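Local coordinates for positive phenol-degradative gene regulator (Ralstonia sp. E2, PDB 5FS0), which probably activates transcription of phenol-degradation genes as a sigma-54-dependent, ATP- and DNA-binding regulator whose sensory domain holds a phenolic ligand and zinc, at residues E127-D132 / H184-G189. Sequence-based numbering, arbitrary orientation.
Sequences EFLWED and HCRILG. With ZN (zinc ion), chain D; 5JC (2,4-dichlorophenol), chain C.
F128 pairs with I187, and W130 with C185, at the centre of the antiparallel four-stranded sheet of the sensory domain. Strands 123-131 and 185-191 are its two inner strands. F128 and I187 form a hydrogen-bonded pair: I187 N reaches F128 O at 3.0 Å. In return, F128 N reaches I187 O at 3.1 Å. The bond from W130 N to C185 O is nearly straight at 176°, but the donor sits well above the carbonyl plane.

F128, W130, C185 and I187 share the buried face. The CG2 methyl of I187 lies over one face of the indole, 3.5 Å from the centroid of its six-membered ring, a CH-pi contact. CG1 of I187 instead takes the position between backbone N and carbonyl carbon (chi1 89°) and meets F128 CB. The ligand 2,4-dichlorophenol covers one face of the F128 ring, with CAF over its centre. Its hydroxyl OAA lies at the indole edge. A hydrogen bond to it from W130 NE1 is doubtful, because NE1 is also modelled too close to the ligand chlorine CL1; H102 ND1 also bonds to the ligand. C185 CB packs on W130 CB at 3.3 Å, and C185 SG binds zinc at 2.2 Å. C151, E174 and C177 complete the zinc site.

On the other face, R186 NH2 and E127 OE1 form a salt bridge at 3.5 Å, with only a weak hydrogen bond. The guanidinium and carboxylate planes are 89° apart. L129 CD2 packs on R186 CG.

The strand pair thus joins phenol pocket and metal site directly: W130 touches the ligand with its indole and the zinc ligand C185 with its CB.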
loop_
_atom_site.group_PDB
_atom_site.type_symbol
_atom_site.label_atom_id
_atom_site.label_comp_id
_atom_site.label_asym_id
_atom_site.label_seq_id
_atom_site.Cartn_x
_atom_site.Cartn_y
_atom_site.Cartn_z
ATOM N N GLU A 127 -14.707 -21.408 -4.500
ATOM C CA GLU A 127 -14.744 -20.649 -5.752
ATOM C C GLU A 127 -15.326 -19.264 -5.508
ATOM O O GLU A 127 -16.296 -19.110 -4.775
ATOM C CB GLU A 127 -15.576 -21.371 -6.826
ATOM C CG GLU A 127 -15.001 -22.697 -7.315
ATOM C CD GLU A 127 -16.022 -23.525 -8.102
ATOM O OE1 GLU A 127 -16.955 -22.919 -8.675
ATOM O OE2 GLU A 127 -15.896 -24.776 -8.131
ATOM N N PHE A 128 -14.743 -18.259 -6.142
ATOM C CA PHE A 128 -15.141 -16.879 -5.882
ATOM C C PHE A 128 -15.170 -16.057 -7.165
ATOM O O PHE A 128 -14.434 -16.346 -8.102
ATOM C CB PHE A 128 -14.178 -16.233 -4.861
ATOM C CG PHE A 128 -14.103 -16.967 -3.543
ATOM C CD1 PHE A 128 -13.269 -18.063 -3.387
ATOM C CD2 PHE A 128 -14.865 -16.558 -2.464
ATOM C CE1 PHE A 128 -13.203 -18.740 -2.189
ATOM C CE2 PHE A 128 -14.806 -17.237 -1.263
ATOM C CZ PHE A 128 -13.977 -18.322 -1.125
ATOM N N LEU A 129 -16.022 -15.036 -7.208
ATOM C CA LEU A 129 -15.915 -14.015 -8.249
ATOM C C LEU A 129 -15.205 -12.771 -7.697
ATOM O O LEU A 129 -15.503 -12.317 -6.584
ATOM C CB LEU A 129 -17.292 -13.624 -8.801
ATOM C CG LEU A 129 -18.064 -14.632 -9.660
ATOM C CD1 LEU A 129 -19.080 -13.897 -10.519
ATOM C CD2 LEU A 129 -17.144 -15.507 -10.525
ATOM N N TRP A 130 -14.274 -12.229 -8.475
ATOM C CA TRP A 130 -13.528 -11.045 -8.068
ATOM C C TRP A 130 -13.919 -9.832 -8.904
ATOM O O TRP A 130 -13.200 -9.442 -9.824
ATOM C CB TRP A 130 -12.022 -11.297 -8.178
ATOM C CG TRP A 130 -11.411 -11.833 -6.920
ATOM C CD1 TRP A 130 -12.021 -11.977 -5.708
ATOM C CD2 TRP A 130 -10.067 -12.298 -6.750
ATOM N NE1 TRP A 130 -11.141 -12.504 -4.794
ATOM C CE2 TRP A 130 -9.934 -12.710 -5.409
ATOM C CE3 TRP A 130 -8.963 -12.407 -7.601
ATOM C CZ2 TRP A 130 -8.742 -13.221 -4.898
ATOM C CZ3 TRP A 130 -7.781 -12.915 -7.092
ATOM C CH2 TRP A 130 -7.679 -13.316 -5.754
ATOM N N GLU A 131 -15.064 -9.239 -8.579
ATOM C CA GLU A 131 -15.553 -8.070 -9.300
ATOM C C GLU A 131 -14.799 -6.811 -8.886
ATOM O O GLU A 131 -14.553 -6.584 -7.701
ATOM C CB GLU A 131 -17.053 -7.886 -9.066
ATOM C CG GLU A 131 -17.932 -8.689 -10.009
ATOM C CD GLU A 131 -19.405 -8.580 -9.669
ATOM O OE1 GLU A 131 -20.003 -7.518 -9.940
ATOM O OE2 GLU A 131 -19.966 -9.557 -9.129
ATOM N N ASP A 132 -14.435 -5.995 -9.870
ATOM C CA ASP A 132 -13.708 -4.758 -9.610
ATOM C C ASP A 132 -12.344 -4.782 -8.930
ATOM O O ASP A 132 -12.146 -4.153 -7.890
ATOM C CB ASP A 132 -14.585 -3.776 -8.830
ATOM C CG ASP A 132 -15.709 -3.203 -9.671
ATOM O OD1 ASP A 132 -15.650 -3.333 -10.912
ATOM O OD2 ASP A 132 -16.651 -2.622 -9.091
ATOM N N HIS A 184 -14.329 -10.305 -15.665
ATOM C CA HIS A 184 -14.074 -10.303 -14.233
ATOM C C HIS A 184 -13.089 -11.403 -13.886
ATOM O O HIS A 184 -12.606 -12.122 -14.768
ATOM C CB HIS A 184 -15.377 -10.496 -13.453
ATOM C CG HIS A 184 -16.183 -11.673 -13.909
ATOM N ND1 HIS A 184 -15.625 -12.911 -14.153
ATOM C CD2 HIS A 184 -17.506 -11.800 -14.169
ATOM C CE1 HIS A 184 -16.568 -13.751 -14.539
ATOM N NE2 HIS A 184 -17.720 -13.101 -14.558
ATOM N N CYS A 185 -12.797 -11.542 -12.599
ATOM C CA CYS A 185 -11.911 -12.602 -12.176
ATOM C C CYS A 185 -12.736 -13.740 -11.611
ATOM O O CYS A 185 -13.824 -13.537 -11.078
ATOM C CB CYS A 185 -10.887 -12.093 -11.153
ATOM S SG CYS A 185 -9.816 -10.765 -11.781
ATOM N N ARG A 186 -12.218 -14.946 -11.771
ATOM C CA ARG A 186 -12.835 -16.137 -11.230
ATOM C C ARG A 186 -11.699 -16.927 -10.601
ATOM O O ARG A 186 -10.681 -17.156 -11.248
ATOM C CB ARG A 186 -13.539 -16.930 -12.334
ATOM C CG ARG A 186 -14.539 -17.941 -11.850
ATOM C CD ARG A 186 -14.689 -19.088 -12.840
ATOM N NE ARG A 186 -15.383 -20.210 -12.215
ATOM C CZ ARG A 186 -15.355 -21.463 -12.662
ATOM N NH1 ARG A 186 -14.657 -21.771 -13.753
ATOM N NH2 ARG A 186 -16.020 -22.412 -12.008
ATOM N N ILE A 187 -11.839 -17.325 -9.341
ATOM C CA ILE A 187 -10.721 -17.994 -8.668
ATOM C C ILE A 187 -11.136 -19.286 -7.972
ATOM O O ILE A 187 -12.273 -19.434 -7.527
ATOM C CB ILE A 187 -10.035 -17.070 -7.615
ATOM C CG1 ILE A 187 -10.711 -17.231 -6.256
ATOM C CG2 ILE A 187 -9.998 -15.585 -8.097
ATOM C CD1 ILE A 187 -9.965 -16.550 -5.115
ATOM N N LEU A 188 -10.187 -20.212 -7.883
ATOM C CA LEU A 188 -10.397 -21.492 -7.227
ATOM C C LEU A 188 -9.314 -21.749 -6.176
ATOM O O LEU A 188 -8.119 -21.601 -6.453
ATOM C CB LEU A 188 -10.406 -22.634 -8.251
ATOM C CG LEU A 188 -10.388 -24.049 -7.637
ATOM C CD1 LEU A 188 -11.712 -24.366 -6.945
ATOM C CD2 LEU A 188 -10.032 -25.119 -8.678
ATOM N N GLY A 189 -9.743 -22.135 -4.977
ATOM C CA GLY A 189 -8.815 -22.471 -3.912
ATOM C C GLY A 189 -9.075 -23.861 -3.367
ATOM O O GLY A 189 -10.222 -24.242 -3.109
HETATM ZN ZN ZN D . -7.613 -11.006 -11.919
HETATM CL CL1 5JC C . -11.576 -14.808 -3.221
HETATM C CAI 5JC C . -10.986 -14.552 -1.609
HETATM C CAF 5JC C . -11.059 -15.689 -0.641
HETATM C CAH 5JC C . -10.610 -15.508 0.607
HETATM CL CL2 5JC C . -10.707 -16.838 1.718
HETATM C CAE 5JC C . -10.029 -14.173 1.037
HETATM C CAD 5JC C . -9.967 -13.155 0.154
HETATM C CAG 5JC C . -10.477 -13.357 -1.249
HETATM O OAA 5JC C . -10.428 -12.311 -2.184
#